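Local coordinates for protein lactate dehydrogenase (PDB 6CT6) that probably catalyses the NAD-dependent interconversion of pyruvate and lactate, and here holds NADH together with the pyruvate analogue oxamate, at residues I82-I87 with I128-P133; S267-N272 with V284-G289; M158-R163 with G181-V186. All blocks are in the same frame, centred on the assembly; numbering follows the deposited sequence.

Contact 1: residues I82-I87 with I128-P133. With NAI (1,4-dihydronicotinamide adenine dinucleotide), chain D.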
# COMPACT_ATOMS: atom_id res chain seq x y z
N ILE B 82 0.94 0.11 16.83
CA ILE B 82 0.29 1.19 16.09
C ILE B 82 -1.19 0.86 15.97
O ILE B 82 -1.55 -0.19 15.42
CB ILE B 82 0.93 1.40 14.70
CG1 ILE B 82 2.46 1.45 14.80
CG2 ILE B 82 0.41 2.69 14.09
CD1 ILE B 82 3.18 1.57 13.46
N ILE B 83 -2.04 1.76 16.46
CA ILE B 83 -3.47 1.49 16.66
C ILE B 83 -4.26 2.20 15.57
O ILE B 83 -4.22 3.44 15.47
CB ILE B 83 -3.94 1.93 18.05
CG1 ILE B 83 -3.19 1.19 19.15
CG2 ILE B 83 -5.45 1.70 18.20
CD1 ILE B 83 -3.30 1.86 20.51
N THR B 84 -5.02 1.43 14.79
CA THR B 84 -6.04 1.98 13.91
C THR B 84 -7.41 1.36 14.18
O THR B 84 -8.33 1.53 13.37
CB THR B 84 -5.65 1.77 12.44
OG1 THR B 84 -5.48 0.37 12.18
CG2 THR B 84 -4.35 2.51 12.11
N ALA B 85 -7.56 0.66 15.30
CA ALA B 85 -8.81 -0.02 15.61
C ALA B 85 -9.97 0.96 15.76
O ALA B 85 -9.80 2.08 16.25
CB ALA B 85 -8.66 -0.83 16.91
N GLY B 86 -11.15 0.53 15.33
CA GLY B 86 -12.35 1.33 15.50
C GLY B 86 -13.42 0.93 14.51
O GLY B 86 -13.18 0.29 13.49
N ILE B 87 -14.65 1.32 14.85
CA ILE B 87 -15.75 1.32 13.89
C ILE B 87 -15.68 2.63 13.12
O ILE B 87 -15.66 3.71 13.72
CB ILE B 87 -17.10 1.16 14.59
CG1 ILE B 87 -17.11 -0.03 15.56
CG2 ILE B 87 -18.22 1.02 13.56
CD1 ILE B 87 -16.94 -1.39 14.90
N ILE B 128 1.78 4.16 19.25
CA ILE B 128 1.35 5.23 18.35
C ILE B 128 -0.13 5.00 18.04
O ILE B 128 -0.49 3.96 17.49
CB ILE B 128 2.16 5.26 17.05
CG1 ILE B 128 3.66 5.42 17.33
CG2 ILE B 128 1.65 6.37 16.13
CD1 ILE B 128 4.53 5.04 16.13
N ASN B 129 -0.97 5.98 18.37
CA ASN B 129 -2.39 5.89 18.02
C ASN B 129 -2.68 6.72 16.78
O ASN B 129 -2.09 7.78 16.57
CB ASN B 129 -3.29 6.36 19.16
CG ASN B 129 -4.76 6.21 18.81
OD1 ASN B 129 -5.26 5.10 18.66
ND2 ASN B 129 -5.46 7.33 18.66
N ILE B 130 -3.63 6.23 15.98
CA ILE B 130 -4.08 6.93 14.79
C ILE B 130 -5.58 7.16 14.87
O ILE B 130 -6.10 8.15 14.33
CB ILE B 130 -3.69 6.16 13.51
CG1 ILE B 130 -2.17 5.99 13.42
CG2 ILE B 130 -4.21 6.87 12.27
CD1 ILE B 130 -1.71 5.05 12.33
N THR B 131 -6.30 6.27 15.56
CA THR B 131 -7.76 6.31 15.57
C THR B 131 -8.29 7.68 16.01
O THR B 131 -7.84 8.24 17.01
CB THR B 131 -8.31 5.22 16.50
OG1 THR B 131 -7.87 3.94 16.04
CG2 THR B 131 -9.84 5.25 16.55
N ASN B 132 -9.26 8.20 15.25
CA ASN B 132 -9.88 9.50 15.54
C ASN B 132 -11.05 9.41 16.52
O ASN B 132 -11.66 8.35 16.66
CB ASN B 132 -10.38 10.14 14.24
CG ASN B 132 -9.30 10.91 13.51
OD1 ASN B 132 -8.46 11.57 14.12
ND2 ASN B 132 -9.31 10.83 12.18
N PRO B 133 -11.38 10.53 17.20
CA PRO B 133 -10.66 11.80 17.26
C PRO B 133 -9.33 11.64 17.98
O PRO B 133 -9.26 11.27 19.15
CB PRO B 133 -11.60 12.73 18.03
CG PRO B 133 -12.50 11.82 18.78
CD PRO B 133 -12.67 10.62 17.91
PA NAI D . -10.70 0.79 8.63
O1A NAI D . -12.17 0.65 8.96
O2A NAI D . -10.21 0.43 7.25
O5B NAI D . -9.89 -0.11 9.69
C5B NAI D . -10.28 -0.15 11.06
C4B NAI D . -10.14 -1.58 11.54
O4B NAI D . -10.19 -1.67 12.97
C3B NAI D . -11.25 -2.48 11.01
O3B NAI D . -10.68 -3.51 10.19
C2B NAI D . -11.92 -3.06 12.24
O2B NAI D . -12.33 -4.41 12.07
C1B NAI D . -10.79 -2.93 13.25
N9A NAI D . -11.20 -3.04 14.67
C8A NAI D . -12.36 -2.72 15.26
N7A NAI D . -12.30 -2.99 16.59
C5A NAI D . -11.09 -3.50 16.86
C6A NAI D . -10.35 -3.99 18.03
N6A NAI D . -10.92 -4.00 19.26
N1A NAI D . -9.08 -4.43 17.85
C2A NAI D . -8.49 -4.43 16.64
N3A NAI D . -9.10 -3.99 15.53
C4A NAI D . -10.37 -3.53 15.58
O3 NAI D . -10.25 2.30 8.99
PN NAI D . -8.87 3.00 8.51
O1N NAI D . -9.10 3.64 7.16
O2N NAI D . -7.73 2.03 8.70
O5D NAI D . -8.75 4.18 9.59
C5D NAI D . -8.57 3.85 10.96
C4D NAI D . -8.65 5.07 11.86
O4D NAI D . -7.63 6.03 11.53
C3D NAI D . -9.98 5.78 11.72
O3D NAI D . -10.46 6.14 13.02
C2D NAI D . -9.65 7.02 10.91
O2D NAI D . -10.56 8.10 11.13
C1D NAI D . -8.25 7.31 11.42
N1N NAI D . -7.44 8.23 10.62
C2N NAI D . -6.62 9.02 11.32
C3N NAI D . -5.78 9.93 10.72
C7N NAI D . -4.91 10.76 11.62
O7N NAI D . -4.78 10.43 12.79
N7N NAI D . -4.31 11.84 11.14
C4N NAI D . -5.74 10.09 9.23
C5N NAI D . -6.68 9.19 8.57
C6N NAI D . -7.48 8.30 9.28

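Contact 2: residues S267-N272 with V284-G289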
# COMPACT_ATOMS: atom_id res chain seq x y z
N SER B 267 3.53 15.61 16.77
CA SER B 267 2.75 14.47 17.21
C SER B 267 1.90 14.88 18.40
O SER B 267 2.23 15.83 19.12
CB SER B 267 3.65 13.28 17.58
OG SER B 267 4.61 13.03 16.56
N SER B 268 0.81 14.15 18.61
CA SER B 268 -0.04 14.40 19.77
C SER B 268 0.64 13.85 21.02
O SER B 268 0.76 12.63 21.18
CB SER B 268 -1.42 13.76 19.56
OG SER B 268 -2.29 14.09 20.62
N CYS B 269 1.08 14.75 21.90
CA CYS B 269 1.86 14.39 23.07
C CYS B 269 1.15 14.84 24.34
O CYS B 269 0.46 15.87 24.35
CB CYS B 269 3.25 15.03 23.04
SG CYS B 269 4.32 14.46 21.72
N TYR B 270 1.35 14.09 25.42
CA TYR B 270 0.83 14.48 26.72
C TYR B 270 1.59 15.70 27.23
O TYR B 270 2.81 15.67 27.37
CB TYR B 270 0.96 13.33 27.72
CG TYR B 270 0.49 13.69 29.10
CD1 TYR B 270 -0.86 13.59 29.45
CD2 TYR B 270 1.38 14.13 30.07
CE1 TYR B 270 -1.29 13.93 30.72
CE2 TYR B 270 0.96 14.47 31.34
CZ TYR B 270 -0.38 14.36 31.66
OH TYR B 270 -0.80 14.70 32.92
N LEU B 271 0.86 16.78 27.51
CA LEU B 271 1.43 18.03 27.98
C LEU B 271 0.85 18.38 29.34
O LEU B 271 -0.35 18.22 29.58
CB LEU B 271 1.14 19.17 27.00
CG LEU B 271 1.56 18.95 25.55
CD1 LEU B 271 1.01 20.07 24.68
CD2 LEU B 271 3.07 18.87 25.44
N ASN B 272 1.71 18.88 30.24
CA ASN B 272 1.27 19.44 31.52
C ASN B 272 2.09 20.70 31.76
O ASN B 272 3.15 20.66 32.40
CB ASN B 272 1.41 18.44 32.66
CG ASN B 272 0.58 18.83 33.87
OD1 ASN B 272 -0.64 18.65 33.88
ND2 ASN B 272 1.23 19.38 34.89
N VAL B 284 2.14 18.81 18.93
CA VAL B 284 3.27 19.72 19.11
C VAL B 284 4.53 19.06 18.57
O VAL B 284 4.62 17.83 18.47
CB VAL B 284 3.47 20.11 20.59
CG1 VAL B 284 2.24 20.84 21.11
CG2 VAL B 284 3.76 18.88 21.44
N PRO B 285 5.53 19.86 18.22
CA PRO B 285 6.81 19.28 17.78
C PRO B 285 7.51 18.56 18.92
O PRO B 285 7.68 19.10 20.02
CB PRO B 285 7.61 20.50 17.30
CG PRO B 285 6.96 21.68 17.94
CD PRO B 285 5.51 21.33 18.07
N CYS B 286 7.92 17.32 18.65
CA CYS B 286 8.63 16.50 19.63
C CYS B 286 9.71 15.69 18.92
O CYS B 286 9.71 15.56 17.70
CB CYS B 286 7.67 15.55 20.37
SG CYS B 286 7.07 14.17 19.39
N ILE B 287 10.63 15.15 19.72
CA ILE B 287 11.75 14.34 19.22
C ILE B 287 11.52 12.90 19.65
O ILE B 287 11.35 12.62 20.85
CB ILE B 287 13.10 14.85 19.76
CG1 ILE B 287 13.32 16.32 19.41
CG2 ILE B 287 14.24 13.97 19.23
CD1 ILE B 287 13.40 16.62 17.93
N ILE B 288 11.53 11.98 18.69
CA ILE B 288 11.30 10.57 18.95
C ILE B 288 12.61 9.82 18.74
O ILE B 288 13.18 9.83 17.65
CB ILE B 288 10.19 9.99 18.06
CG1 ILE B 288 8.88 10.76 18.28
CG2 ILE B 288 10.00 8.50 18.36
CD1 ILE B 288 7.74 10.31 17.40
N GLY B 289 13.06 9.14 19.80
CA GLY B 289 14.24 8.31 19.73
C GLY B 289 14.05 7.02 20.50
O GLY B 289 12.91 6.66 20.83

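Contact 3: residues M158-R163 with G181-V186. With OXM (oxamic acid), chain F.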
# COMPACT_ATOMS: atom_id res chain seq x y z
N MET B 158 2.43 14.95 11.51
CA MET B 158 3.27 14.58 10.37
C MET B 158 2.46 14.56 9.08
O MET B 158 2.93 15.04 8.04
CB MET B 158 3.92 13.22 10.62
CG MET B 158 4.83 12.75 9.49
SD MET B 158 6.20 13.88 9.19
CE MET B 158 7.17 12.95 8.01
N LEU B 159 1.24 14.03 9.14
CA LEU B 159 0.38 14.01 7.96
C LEU B 159 -0.08 15.41 7.59
O LEU B 159 0.01 15.82 6.42
CB LEU B 159 -0.83 13.11 8.22
CG LEU B 159 -1.96 13.17 7.18
CD1 LEU B 159 -1.53 12.55 5.86
CD2 LEU B 159 -3.20 12.49 7.72
N ASP B 160 -0.62 16.15 8.56
CA ASP B 160 -1.06 17.52 8.28
C ASP B 160 0.09 18.37 7.78
O ASP B 160 -0.06 19.14 6.82
CB ASP B 160 -1.68 18.13 9.54
CG ASP B 160 -2.97 17.44 9.95
OD1 ASP B 160 -3.77 17.08 9.05
OD2 ASP B 160 -3.19 17.24 11.17
N SER B 161 1.27 18.24 8.40
CA SER B 161 2.44 19.00 7.96
C SER B 161 2.86 18.61 6.55
O SER B 161 3.28 19.46 5.76
CB SER B 161 3.59 18.78 8.94
OG SER B 161 3.27 19.26 10.23
N SER B 162 2.75 17.32 6.21
CA SER B 162 3.16 16.88 4.88
C SER B 162 2.29 17.50 3.80
O SER B 162 2.75 17.73 2.68
CB SER B 162 3.11 15.36 4.77
OG SER B 162 1.78 14.90 4.63
N ARG B 163 1.02 17.77 4.12
CA ARG B 163 0.12 18.38 3.15
C ARG B 163 0.45 19.86 2.95
O ARG B 163 0.50 20.35 1.82
CB ARG B 163 -1.32 18.18 3.61
CG ARG B 163 -1.71 16.71 3.70
CD ARG B 163 -2.99 16.47 4.47
NE ARG B 163 -3.54 15.14 4.21
CZ ARG B 163 -4.50 14.57 4.93
NH1 ARG B 163 -5.02 15.19 5.98
NH2 ARG B 163 -4.95 13.36 4.60
N GLY B 181 7.74 22.73 7.39
CA GLY B 181 6.39 23.20 7.66
C GLY B 181 5.74 22.43 8.78
O GLY B 181 5.96 21.22 8.91
N MET B 182 4.93 23.11 9.60
CA MET B 182 4.30 22.48 10.76
C MET B 182 2.83 22.86 10.85
O MET B 182 2.46 24.02 10.62
CB MET B 182 5.01 22.88 12.05
CG MET B 182 6.43 22.35 12.16
SD MET B 182 7.19 22.76 13.74
CE MET B 182 7.50 24.51 13.49
N VAL B 183 2.00 21.87 11.17
CA VAL B 183 0.61 22.07 11.56
C VAL B 183 0.47 21.54 12.98
O VAL B 183 0.63 20.33 13.20
CB VAL B 183 -0.37 21.36 10.61
CG1 VAL B 183 -1.81 21.61 11.05
CG2 VAL B 183 -0.16 21.79 9.16
N ILE B 184 0.19 22.42 13.93
CA ILE B 184 0.09 22.02 15.33
C ILE B 184 -1.37 22.07 15.78
O ILE B 184 -2.25 22.51 15.04
CB ILE B 184 0.98 22.88 16.24
CG1 ILE B 184 0.54 24.35 16.20
CG2 ILE B 184 2.44 22.75 15.82
CD1 ILE B 184 1.17 25.21 17.29
N GLY B 185 -1.61 21.63 17.01
CA GLY B 185 -2.93 21.74 17.61
C GLY B 185 -3.73 20.46 17.55
O GLY B 185 -3.18 19.37 17.74
N VAL B 186 -5.02 20.58 17.30
CA VAL B 186 -5.91 19.43 17.22
C VAL B 186 -5.91 18.93 15.79
O VAL B 186 -5.88 19.72 14.84
CB VAL B 186 -7.33 19.81 17.68
CG1 VAL B 186 -8.01 20.73 16.66
CG2 VAL B 186 -8.17 18.56 17.90
C1 OXM F . -8.42 12.09 8.38
N1 OXM F . -9.60 11.54 7.72
O1 OXM F . -8.31 12.02 9.56
C2 OXM F . -7.33 12.77 7.55
O2 OXM F . -6.89 13.90 7.89
O3 OXM F . -6.86 12.21 6.53
O HOH W 1 -2.95 18.46 13.61

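Contact 1: residues I82-I87 with I128-P133
Ile82 and Ile83 run parallel to Ile128 and Asn129, and the ladder is tight: Ile83 N donates to Ile128 O (2.9 Å, N-H...O 158°), and Ile83 O takes the N-H of Ile130 just past the strand end. Ile130 CD1 lies against Ile82 CG2 at 3.6 Å and Thr84 CG2 at 3.7 Å, the Thr84 and Ile130 side chains pointing the same way. On the opposite sheet face, Asn129 OD1 rests 3.4 Å from Ile83 CG2, while Asn129 ND2 donates to Thr131 O within its own segment. With OG1 anti to its carbonyl carbon (chi1 -60°), Thr131 reaches back to donate to Ala85 O at 2.7 Å, the last hydrogen bond between the two segments. Beyond it they part, and the cofactor takes over: Ala85 CB packs against the adenine, Gly86 N gives only a weak bond to O4B, and Asn132 N and ND2 hold O3D and O2D of the nicotinamide ribose. Segment 82-87 then runs out to Ile87, which is exposed. In this Rossmann-type domain, helices 19-31 and 244-259 cover the face of Ile82 and Ile128, helices 104-121 and 134-145 that of Ile83 and Asn129, and strand 11-15 pairs with Ile82.

Contact 2: residues S267-N272 with V284-G289
Leu271 and Val284 meet tip to tip at the apolar centre, with Leu271 CD1 3.9 Å from Val284 CG1. Val284 spreads both methyls into this patch: CG1 lies anti to the carbonyl carbon (chi1 -61°), and CG2 faces Leu271 CD2 as well as Cys269 CB, which is 4.2 Å away. Beside it the thiols of Cys269 and Cys286 come together, SG to SG at 3.6 Å, a van der Waals contact much too long for a disulfide. Chi1 of 73° places Cys286 SG between its own N and carbonyl carbon, turned to the Cys269 thiol, with Ser267 OG a further neighbour of Cys286 SG at 3.9 Å. Past the sulfurs the contact turns polar. Ser267 and Val284 form an antiparallel hydrogen-bonded pair, each N-H donating to the other's carbonyl O, both bonds 3.0 Å long. Ser267 OG has a weak bond to Phe265 O, while on the other side of the strand Ser268 OG is hydrogen-bonded to Asp135. The pair joins the N-terminal ends of the two segments, which run on from there 81° apart: Cys269 and Leu271 pair with Leu282 and His280, and Cys286 with Phe265. The arrangement is that of a beta hairpin, strands 263-272 and 281-289, which extends the mixed sheet within the C-terminal part of the lactate/malate dehydrogenase fold.

Contact 3: residues M158-R163 with G181-V186
Ser161 OG accepts the N-H of Val183 (3.1 Å, N-H...O 154°), tying the helix directly to the strand beside it. That hydroxyl is also hydrogen-bonded to Gly157 O one helical turn back, and Ser161 CB lies 3.4 Å from Gly181 O. Next to it Asp160 sets its CB against Val183 CB at 3.6 Å, and Val183 CG2 leans on the carbonyl O of Asp160. With CG anti to the carbonyl carbon (chi1 -66°), the Asp160 carboxylate projects past the valine to His187, whose ND1 is bonded to OD2. A water also donates to OD2 at 2.7 Å and weakly to Val186 O, a weak bridge between the helix and the loop after the strand. His187 NE2 in turn binds oxamate, an arrangement matching the aspartate-histidine pair of the lactate dehydrogenase active site. From the same helix Arg163 extends to the inhibitor's carboxylate, with NH1 on O2 (3.0 Å) and NH2 on O3 (2.9 Å), two nearly straight bonds that fix the guanidinium's rotation. Leu159 CG lies over one guanidinium face, and Ala245 and Pro246 of helix 244-259 pack on the leucine side chain. Behind the helix, Ser162 O is hydrogen-bonded to Ser58 of the second subunit, and His55 of that subunit packs on Arg163.

Overall arrangement
All three contacts are essentially buried, but their chemistry differs. Contacts 1 and 2 belong to one mixed sheet, their centres about 17 Å apart: the first pairs parallel strands of the nucleotide-binding domain, the second an antiparallel hairpin of the alpha/beta C-terminal domain. Contact 3 instead joins a helix to the separate antiparallel sheet and has a partly exposed end at Gly181 and Met182. It touches contact 2, where Pro285 packs on Ile184 and Met182. Helix 244-259 touches side chains of every contact. Contacts 1 and 3 bring their polar groups to the bound ligands, with Asn132 and Arg163 both bonded to oxamate, whereas contact 2 combines a backbone hydrogen-bonded pair with hydrocarbon and sulfur packing.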